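Ectonucleoside triphosphate diphosphohydrolase 4 (Homo sapiens, PDB 6WG5) belongs to the GDA1/CD39 family, whose members share the two-lobed fold of the actin-like ATPase superfamily. Local coordinates at residues Asp149-Ile154 with Phe160-Ser165; Ala199-Asn204 with Phe376-Phe381; Ile326-Gln331 with Ile337-Thr342. One frame throughout, in Å; residues are numbered along the deposited sequence.

Contact 1 of 3, residues Asp149-Ile154 with Phe160-Ser165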
loop_
_atom_site.group_PDB
_atom_site.type_symbol
_atom_site.label_atom_id
_atom_site.label_comp_id
_atom_site.label_asym_id
_atom_site.label_seq_id
_atom_site.Cartn_x
_atom_site.Cartn_y
_atom_site.Cartn_z
ATOM N N ASP A 149 8.415 -19.607 -19.137
ATOM C CA ASP A 149 8.577 -20.915 -18.511
ATOM C C ASP A 149 7.357 -21.267 -17.670
ATOM O O ASP A 149 6.923 -22.424 -17.644
ATOM C CB ASP A 149 9.846 -20.942 -17.659
ATOM C CG ASP A 149 10.208 -22.346 -17.203
ATOM O OD1 ASP A 149 9.838 -23.313 -17.902
ATOM O OD2 ASP A 149 10.863 -22.483 -16.149
ATOM N N LEU A 150 6.789 -20.279 -16.975
ATOM C CA LEU A 150 5.548 -20.506 -16.241
ATOM C C LEU A 150 4.392 -20.792 -17.189
ATOM O O LEU A 150 3.573 -21.682 -16.931
ATOM C CB LEU A 150 5.229 -19.292 -15.369
ATOM C CG LEU A 150 6.160 -19.026 -14.186
ATOM C CD1 LEU A 150 5.942 -17.624 -13.644
ATOM C CD2 LEU A 150 5.942 -20.056 -13.092
ATOM N N LEU A 151 4.311 -20.047 -18.295
ATOM C CA LEU A 151 3.186 -20.197 -19.212
ATOM C C LEU A 151 3.218 -21.543 -19.927
ATOM O O LEU A 151 2.173 -22.180 -20.103
ATOM C CB LEU A 151 3.189 -19.051 -20.224
ATOM C CG LEU A 151 2.805 -17.678 -19.668
ATOM C CD1 LEU A 151 3.151 -16.580 -20.661
ATOM C CD2 LEU A 151 1.324 -17.636 -19.326
ATOM N N THR A 152 4.400 -21.992 -20.350
ATOM C CA THR A 152 4.488 -23.247 -21.090
ATOM C C THR A 152 4.415 -24.465 -20.176
ATOM O O THR A 152 3.986 -25.537 -20.618
ATOM C CB THR A 152 5.785 -23.301 -21.904
ATOM O OG1 THR A 152 6.914 -23.282 -21.020
ATOM C CG2 THR A 152 5.872 -22.126 -22.869
ATOM N N ASP A 153 4.815 -24.324 -18.914
ATOM C CA ASP A 153 4.963 -25.460 -18.011
ATOM C C ASP A 153 3.735 -25.711 -17.145
ATOM O O ASP A 153 3.342 -26.866 -16.963
ATOM C CB ASP A 153 6.182 -25.247 -17.107
ATOM C CG ASP A 153 6.622 -26.520 -16.407
ATOM O OD1 ASP A 153 7.829 -26.843 -16.465
ATOM O OD2 ASP A 153 5.767 -27.197 -15.800
ATOM N N ILE A 154 3.119 -24.658 -16.607
ATOM C CA ILE A 154 2.007 -24.847 -15.674
ATOM C C ILE A 154 0.826 -25.551 -16.331
ATOM O O ILE A 154 0.301 -26.509 -15.739
ATOM C CB ILE A 154 1.612 -23.496 -15.049
ATOM C CG1 ILE A 154 2.707 -23.030 -14.086
ATOM C CG2 ILE A 154 0.265 -23.593 -14.328
ATOM C CD1 ILE A 154 2.554 -21.595 -13.633
ATOM N N PHE A 160 -5.813 -25.267 -13.979
ATOM C CA PHE A 160 -6.318 -23.916 -13.783
ATOM C C PHE A 160 -6.338 -23.146 -15.100
ATOM O O PHE A 160 -5.536 -23.395 -16.005
ATOM C CB PHE A 160 -5.454 -23.171 -12.766
ATOM C CG PHE A 160 -5.339 -23.867 -11.440
ATOM C CD1 PHE A 160 -6.461 -24.378 -10.810
ATOM C CD2 PHE A 160 -4.106 -24.014 -10.827
ATOM C CE1 PHE A 160 -6.356 -25.019 -9.589
ATOM C CE2 PHE A 160 -3.994 -24.655 -9.606
ATOM C CZ PHE A 160 -5.120 -25.158 -8.988
ATOM N N LEU A 161 -7.272 -22.202 -15.204
ATOM C CA LEU A 161 -7.298 -21.287 -16.343
ATOM C C LEU A 161 -6.059 -20.405 -16.287
ATOM O O LEU A 161 -5.955 -19.521 -15.431
ATOM C CB LEU A 161 -8.565 -20.436 -16.328
ATOM C CG LEU A 161 -9.914 -21.144 -16.439
ATOM C CD1 LEU A 161 -11.036 -20.129 -16.289
ATOM C CD2 LEU A 161 -10.042 -21.888 -17.759
ATOM N N PHE A 162 -5.116 -20.639 -17.197
ATOM C CA PHE A 162 -3.839 -19.937 -17.182
ATOM C C PHE A 162 -3.438 -19.633 -18.617
ATOM O O PHE A 162 -3.238 -20.553 -19.415
ATOM C CB PHE A 162 -2.768 -20.775 -16.477
ATOM C CG PHE A 162 -1.572 -19.985 -16.031
ATOM C CD1 PHE A 162 -0.311 -20.271 -16.529
ATOM C CD2 PHE A 162 -1.708 -18.958 -15.114
ATOM C CE1 PHE A 162 0.790 -19.547 -16.118
ATOM C CE2 PHE A 162 -0.611 -18.231 -14.701
ATOM C CZ PHE A 162 0.640 -18.525 -15.203
ATOM N N SER A 163 -3.324 -18.346 -18.939
ATOM C CA SER A 163 -2.997 -17.889 -20.282
ATOM C C SER A 163 -1.892 -16.841 -20.200
ATOM O O SER A 163 -1.385 -16.522 -19.120
ATOM C CB SER A 163 -4.234 -17.318 -20.986
ATOM O OG SER A 163 -5.265 -18.286 -21.067
ATOM N N ASP A 164 -1.522 -16.302 -21.364
ATOM C CA ASP A 164 -0.460 -15.303 -21.429
ATOM C C ASP A 164 -0.748 -14.130 -20.498
ATOM O O ASP A 164 0.132 -13.674 -19.760
ATOM C CB ASP A 164 -0.294 -14.818 -22.870
ATOM C CG ASP A 164 0.642 -13.629 -22.983
ATOM O OD1 ASP A 164 1.651 -13.590 -22.249
ATOM O OD2 ASP A 164 0.363 -12.731 -23.805
ATOM N N SER A 165 -1.984 -13.626 -20.522
ATOM C CA SER A 165 -2.338 -12.468 -19.711
ATOM C C SER A 165 -2.343 -12.776 -18.218
ATOM O O SER A 165 -2.311 -11.843 -17.409
ATOM C CB SER A 165 -3.710 -11.937 -20.127
ATOM O OG SER A 165 -4.669 -12.979 -20.177
#

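Contact 2 of 3, residues Ala199-Asn204 with Phe376-Phe381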
loop_
_atom_site.group_PDB
_atom_site.type_symbol
_atom_site.label_atom_id
_atom_site.label_comp_id
_atom_site.label_asym_id
_atom_site.label_seq_id
_atom_site.Cartn_x
_atom_site.Cartn_y
_atom_site.Cartn_z
ATOM N N ALA A 199 -20.521 8.572 4.043
ATOM C CA ALA A 199 -20.392 9.824 3.318
ATOM C C ALA A 199 -20.449 9.591 1.810
ATOM O O ALA A 199 -20.130 8.510 1.309
ATOM C CB ALA A 199 -19.078 10.514 3.681
ATOM N N VAL A 200 -20.844 10.638 1.083
ATOM C CA VAL A 200 -20.998 10.575 -0.364
ATOM C C VAL A 200 -20.216 11.716 -1.002
ATOM O O VAL A 200 -19.914 12.727 -0.366
ATOM C CB VAL A 200 -22.479 10.637 -0.792
ATOM C CG1 VAL A 200 -23.202 9.382 -0.352
ATOM C CG2 VAL A 200 -23.149 11.871 -0.210
ATOM N N VAL A 201 -19.894 11.536 -2.285
ATOM C CA VAL A 201 -19.148 12.519 -3.059
ATOM C C VAL A 201 -19.822 12.703 -4.410
ATOM O O VAL A 201 -20.553 11.838 -4.896
ATOM C CB VAL A 201 -17.672 12.113 -3.266
ATOM C CG1 VAL A 201 -16.891 12.235 -1.970
ATOM C CG2 VAL A 201 -17.583 10.698 -3.811
ATOM N N GLU A 202 -19.559 13.855 -5.017
ATOM C CA GLU A 202 -19.969 14.127 -6.386
ATOM C C GLU A 202 -18.812 13.779 -7.317
ATOM O O GLU A 202 -17.686 14.240 -7.112
ATOM C CB GLU A 202 -20.368 15.595 -6.539
ATOM C CG GLU A 202 -20.944 15.960 -7.893
ATOM C CD GLU A 202 -21.301 17.431 -7.990
ATOM O OE1 GLU A 202 -21.114 18.155 -6.988
ATOM O OE2 GLU A 202 -21.766 17.862 -9.066
ATOM N N VAL A 203 -19.091 12.959 -8.329
ATOM C CA VAL A 203 -18.066 12.417 -9.211
ATOM C C VAL A 203 -18.310 12.911 -10.629
ATOM O O VAL A 203 -19.451 12.941 -11.100
ATOM C CB VAL A 203 -18.054 10.875 -9.173
ATOM C CG1 VAL A 203 -16.979 10.320 -10.094
ATOM C CG2 VAL A 203 -17.847 10.383 -7.750
ATOM N N ASN A 204 -17.231 13.295 -11.307
ATOM C CA ASN A 204 -17.254 13.595 -12.734
ATOM C C ASN A 204 -16.556 12.446 -13.451
ATOM O O ASN A 204 -15.334 12.294 -13.348
ATOM C CB ASN A 204 -16.570 14.926 -13.040
ATOM C CG ASN A 204 -17.203 16.089 -12.307
ATOM O OD1 ASN A 204 -16.531 16.810 -11.571
ATOM N ND2 ASN A 204 -18.502 16.280 -12.508
ATOM N N PHE A 376 -10.027 18.279 0.888
ATOM C CA PHE A 376 -9.706 17.965 2.277
ATOM C C PHE A 376 -10.951 17.974 3.158
ATOM O O PHE A 376 -11.112 17.106 4.023
ATOM C CB PHE A 376 -8.661 18.947 2.813
ATOM C CG PHE A 376 -7.281 18.726 2.256
ATOM C CD1 PHE A 376 -6.610 17.534 2.482
ATOM C CD2 PHE A 376 -6.651 19.712 1.517
ATOM C CE1 PHE A 376 -5.340 17.329 1.972
ATOM C CE2 PHE A 376 -5.381 19.512 1.006
ATOM C CZ PHE A 376 -4.726 18.321 1.235
ATOM N N GLN A 377 -11.844 18.944 2.955
ATOM C CA GLN A 377 -13.031 19.033 3.799
ATOM C C GLN A 377 -13.967 17.843 3.612
ATOM O O GLN A 377 -14.804 17.590 4.484
ATOM C CB GLN A 377 -13.786 20.338 3.524
ATOM C CG GLN A 377 -14.154 20.574 2.062
ATOM C CD GLN A 377 -13.149 21.451 1.336
ATOM O OE1 GLN A 377 -11.937 21.306 1.507
ATOM N NE2 GLN A 377 -13.652 22.376 0.522
ATOM N N ASN A 378 -13.841 17.103 2.506
ATOM C CA ASN A 378 -14.679 15.933 2.234
ATOM C C ASN A 378 -13.783 14.791 1.741
ATOM O O ASN A 378 -13.796 14.431 0.564
ATOM C CB ASN A 378 -15.771 16.267 1.218
ATOM C CG ASN A 378 -16.652 15.077 0.903
ATOM O OD1 ASN A 378 -16.623 14.069 1.607
ATOM N ND2 ASN A 378 -17.440 15.187 -0.158
ATOM N N SER A 379 -13.006 14.216 2.657
ATOM C CA SER A 379 -12.095 13.132 2.316
ATOM C C SER A 379 -11.750 12.360 3.583
ATOM O O SER A 379 -12.057 12.786 4.700
ATOM C CB SER A 379 -10.826 13.664 1.645
ATOM O OG SER A 379 -10.038 14.402 2.561
ATOM N N GLU A 380 -11.110 11.208 3.390
ATOM C CA GLU A 380 -10.609 10.399 4.492
ATOM C C GLU A 380 -9.456 9.548 3.978
ATOM O O GLU A 380 -9.434 9.152 2.810
ATOM C CB GLU A 380 -11.704 9.513 5.098
ATOM C CG GLU A 380 -12.305 8.509 4.129
ATOM C CD GLU A 380 -13.456 7.727 4.736
ATOM O OE1 GLU A 380 -13.247 7.073 5.780
ATOM O OE2 GLU A 380 -14.573 7.771 4.168
ATOM N N PHE A 381 -8.499 9.278 4.865
ATOM C CA PHE A 381 -7.314 8.507 4.522
ATOM C C PHE A 381 -7.000 7.524 5.638
ATOM O O PHE A 381 -7.275 7.783 6.811
ATOM C CB PHE A 381 -6.091 9.407 4.296
ATOM C CG PHE A 381 -6.054 10.060 2.945
ATOM C CD1 PHE A 381 -5.227 9.568 1.947
ATOM C CD2 PHE A 381 -6.838 11.168 2.673
ATOM C CE1 PHE A 381 -5.183 10.169 0.702
ATOM C CE2 PHE A 381 -6.798 11.773 1.430
ATOM C CZ PHE A 381 -5.970 11.272 0.443
#

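Contact 3 of 3, residues Ile326-Gln331 with Ile337-Thr342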
loop_
_atom_site.group_PDB
_atom_site.type_symbol
_atom_site.label_atom_id
_atom_site.label_comp_id
_atom_site.label_asym_id
_atom_site.label_seq_id
_atom_site.Cartn_x
_atom_site.Cartn_y
_atom_site.Cartn_z
ATOM N N ILE A 326 21.494 10.601 23.773
ATOM C CA ILE A 326 21.961 9.384 23.124
ATOM C C ILE A 326 23.250 9.683 22.370
ATOM O O ILE A 326 23.438 10.774 21.816
ATOM C CB ILE A 326 20.897 8.807 22.172
ATOM C CG1 ILE A 326 21.289 7.389 21.745
ATOM C CG2 ILE A 326 20.741 9.690 20.936
ATOM C CD1 ILE A 326 20.236 6.674 20.914
ATOM N N LYS A 327 24.146 8.704 22.339
ATOM C CA LYS A 327 25.397 8.813 21.603
ATOM C C LYS A 327 25.349 7.857 20.418
ATOM O O LYS A 327 25.201 6.644 20.597
ATOM C CB LYS A 327 26.589 8.520 22.513
ATOM C CG LYS A 327 26.724 9.541 23.637
ATOM C CD LYS A 327 27.851 9.211 24.597
ATOM C CE LYS A 327 27.900 10.222 25.733
ATOM N NZ LYS A 327 29.113 10.071 26.584
ATOM N N ASP A 328 25.455 8.413 19.214
ATOM C CA ASP A 328 25.403 7.661 17.970
ATOM C C ASP A 328 26.617 8.041 17.135
ATOM O O ASP A 328 27.320 9.011 17.434
ATOM C CB ASP A 328 24.097 7.944 17.207
ATOM C CG ASP A 328 23.850 6.963 16.074
ATOM O OD1 ASP A 328 24.341 5.817 16.156
ATOM O OD2 ASP A 328 23.156 7.338 15.102
ATOM N N GLU A 329 26.871 7.270 16.081
ATOM C CA GLU A 329 28.009 7.551 15.220
ATOM C C GLU A 329 27.690 7.133 13.792
ATOM O O GLU A 329 26.925 6.195 13.556
ATOM C CB GLU A 329 29.274 6.841 15.720
ATOM C CG GLU A 329 29.190 5.326 15.714
ATOM C CD GLU A 329 30.304 4.680 16.518
ATOM O OE1 GLU A 329 30.728 5.275 17.533
ATOM O OE2 GLU A 329 30.759 3.581 16.136
ATOM N N ILE A 330 28.285 7.855 12.844
ATOM C CA ILE A 330 28.147 7.587 11.417
ATOM C C ILE A 330 29.480 7.063 10.908
ATOM O O ILE A 330 30.516 7.713 11.089
ATOM C CB ILE A 330 27.731 8.849 10.641
ATOM C CG1 ILE A 330 26.437 9.432 11.215
ATOM C CG2 ILE A 330 27.564 8.533 9.158
ATOM C CD1 ILE A 330 26.104 10.808 10.680
ATOM N N GLN A 331 29.454 5.897 10.271
ATOM C CA GLN A 331 30.646 5.281 9.701
ATOM C C GLN A 331 30.484 5.197 8.193
ATOM O O GLN A 331 29.491 4.649 7.702
ATOM C CB GLN A 331 30.885 3.894 10.298
ATOM C CG GLN A 331 31.571 3.941 11.651
ATOM C CD GLN A 331 31.104 2.846 12.586
ATOM O OE1 GLN A 331 30.642 1.791 12.149
ATOM N NE2 GLN A 331 31.215 3.095 13.885
ATOM N N ILE A 337 31.998 9.703 12.317
ATOM C CA ILE A 337 31.496 10.970 12.828
ATOM C C ILE A 337 30.618 10.667 14.029
ATOM O O ILE A 337 29.771 9.768 13.973
ATOM C CB ILE A 337 30.719 11.750 11.752
ATOM C CG1 ILE A 337 31.636 12.073 10.569
ATOM C CG2 ILE A 337 30.121 13.028 12.331
ATOM C CD1 ILE A 337 32.874 12.885 10.934
ATOM N N TYR A 338 30.823 11.410 15.111
ATOM C CA TYR A 338 30.136 11.164 16.369
ATOM C C TYR A 338 29.015 12.176 16.563
ATOM O O TYR A 338 29.178 13.366 16.276
ATOM C CB TYR A 338 31.121 11.229 17.536
ATOM C CG TYR A 338 32.238 10.218 17.416
ATOM C CD1 TYR A 338 32.066 8.908 17.850
ATOM C CD2 TYR A 338 33.461 10.567 16.860
ATOM C CE1 TYR A 338 33.081 7.978 17.737
ATOM C CE2 TYR A 338 34.485 9.643 16.744
ATOM C CZ TYR A 338 34.289 8.350 17.184
ATOM O OH TYR A 338 35.304 7.427 17.071
ATOM N N LEU A 339 27.875 11.688 17.045
ATOM C CA LEU A 339 26.693 12.508 17.256
ATOM C C LEU A 339 26.252 12.414 18.710
ATOM O O LEU A 339 26.590 11.469 19.427
ATOM C CB LEU A 339 25.536 12.066 16.346
ATOM C CG LEU A 339 25.869 11.631 14.917
ATOM C CD1 LEU A 339 24.605 11.170 14.206
ATOM C CD2 LEU A 339 26.538 12.748 14.135
ATOM N N ARG A 340 25.485 13.415 19.137
ATOM C CA ARG A 340 24.815 13.384 20.429
ATOM C C ARG A 340 23.431 13.986 20.258
ATOM O O ARG A 340 23.296 15.092 19.726
ATOM C CB ARG A 340 25.599 14.152 21.496
ATOM C CG ARG A 340 25.147 13.852 22.917
ATOM C CD ARG A 340 25.181 15.099 23.780
ATOM N NE ARG A 340 26.489 15.748 23.759
ATOM C CZ ARG A 340 26.692 17.033 24.038
ATOM N NH1 ARG A 340 27.920 17.533 23.992
ATOM N NH2 ARG A 340 25.672 17.823 24.352
ATOM N N GLY A 341 22.409 13.258 20.702
ATOM C CA GLY A 341 21.038 13.698 20.501
ATOM C C GLY A 341 20.659 14.805 21.467
ATOM O O GLY A 341 20.910 14.708 22.673
ATOM N N THR A 342 20.050 15.864 20.935
ATOM C CA THR A 342 19.526 16.951 21.749
ATOM C C THR A 342 18.006 16.936 21.840
ATOM O O THR A 342 17.431 17.798 22.512
ATOM C CB THR A 342 20.004 18.303 21.202
ATOM O OG1 THR A 342 19.589 18.455 19.840
ATOM C CG2 THR A 342 21.520 18.398 21.277
#

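Contact 1 of 3, residues Asp149-Ile154 with Phe160-Ser165
Phe162 and Leu151 carry the apolar part of this contact, with Ile154 one helical turn along from Leu150 completing the surface on which the ring rests. The ring of Phe162 reaches the helix because its CG lies anti to the backbone N (chi1 -162°), which carries the aromatic group out of the loop. Ile154 meets the CD1-CE1-CZ part of the ring: CD1 of Ile154 sits 3.7 Å from Phe162 CE1, while Ile154 CG2 comes to 4.0 Å from Phe162 CD1, so both branches of the isoleucine are used. Leu151 adds a methyl, its CD2 approaching Phe162 CE1 at 3.8 Å. Both aliphatic groups come at the ring obliquely.

A polar element is mixed in at the ring edge. Leu150 O lies close to the ring plane, 3.6 Å from Phe162 CE1, and so faces the weakly positive rim of the aromatic group. Leu150 O also accepts the helical bond from Ile154 N (3.0 Å), which is kept beside the ring. No hydrogen bond or salt bridge joins the two segments.

Farther along the loop, Leu151 is the bridge to its exposed end. Its CD1 lies 3.7 Å from Asp164 OD1, and its other methyl leans on the backbone of Ser163 and Asp164. Here the contact passes from the buried ring to the solvent-exposed serine and aspartate.

Helix 140-157 connects the parallel, paired strands 127-131 and 167-169 in a beta-alpha-beta arrangement, and segment 160-165 is the return from its end to the second strand. Phe162 is thereby sandwiched into the layer between helix and sheet, touching Leu127 and Ile129 of strand 127-131 and Ala167 of strand 167-169, while Ile154 also packs on Ile129.

Contact 2 of 3, residues Ala199-Asn204 with Phe376-Phe381
The small antiparallel sheet of strands 200-203 and 214-217 meets the loop that feeds strand 381-385 through Val200, Val201 and a single loop residue, Asn378. The amide of Asn378 extends from the loop with CG anti to the backbone N (chi1 180°), and this straight reach brings its nitrogen up to the strand. There ND2 donates to the carbonyl of Val200: the bond from Asn378 ND2 to Val200 O is weak at 3.5 Å, although nearly straight (162° at the hydrogen). The same nitrogen lies beside a methyl, Val201 CG1, also 3.5 Å from Asn378 ND2.

Val201 and Asn378 cross at a slant, and the methyl lies nearest the nitrogen end of the amide, with Val201 CG1 4.0 Å from Asn378 OD1. The backbones themselves stay well apart, 7.7 Å between the CA atoms of Val201 and Asn378, so the join is made by side chains reaching over.

In the fold, strand 214-217 leads almost directly into strand 221-225 of the six-stranded mixed sheet, where strand 381-385 runs parallel beside it. The contact therefore links the two-stranded antiparallel sheet to the approach to an inner strand of the larger sheet, next to the edge strand 466-468. Arg218, between the two sheets in sequence, is the stronger partner of the amide: its NH1 hydrogen-bonds Asn378 OD1, which leaves ND2 directed at Val200 and would probably polarise the amide in the sense that favours donation. NH2 of this arginine forms a salt bridge with Glu380 OE2, a carboxylate oxygen shared with Arg189.

Contact 3 of 3, residues Ile326-Gln331 with Ile337-Thr342
Asp328 and Leu339 face each other as a hydrogen-bonded pair, with Leu339 N donating to Asp328 O at 2.8 Å and a longer bond of 3.3 Å returning from Asp328 N to Leu339 O. In that longer bond the donor stands 51° out of the carbonyl plane. Ile330 and Ile337 form the next such pair, bonded in both directions, and Gly341 N reaches Ile326 O at 2.9 Å at the far end.

Of the side chains, Ile330 and Leu339 meet diagonally across the strands, Ile330 CD1 lying 3.8 Å from Leu339 CD1. On the other face Glu329 and Tyr338 run side by side, Glu329 OE1 coming to 3.6 Å from Tyr338 CE1 with the carboxylate and ring planes 81° apart. With Glu329 CG between backbone N and carbonyl carbon (chi1 63°), the extended chain brings the carboxylate alongside.

Helix 283-296 backs the face that carries Ile330, Ile337 and Leu339: Ile330 touches Ile294, and Ile337 touches Phe295. Asp328 OD1 forms a salt bridge with Lys440 of helix 436-456, tying the hairpin to that helix. Strand 335-341 also pairs in parallel with strand 317-319, placing it centrally in a three-stranded mixed sheet whose antiparallel half is this beta hairpin with a short connecting turn.

Contact 1 comes first along the chain and closes before contact 2 opens; contact 3 falls within the long excursion between Ala199-Asn204 and Phe376-Phe381. The three are well separated, with centres about 41 Å apart for contacts 1 and 2, 45 Å for contacts 2 and 3 and 54 Å for contacts 1 and 3, and none touches another. Contact 1 flanks the sheet containing strands 127-131 and 167-169, contact 2 joins the two-stranded sheet 200-203/214-217 to the loop entering strand 381-385 of a six-stranded sheet, and contact 3 lies in a small separate sheet. They thus occupy separate parts of one family fold, linked by the chain and the intervening sheets and not directly.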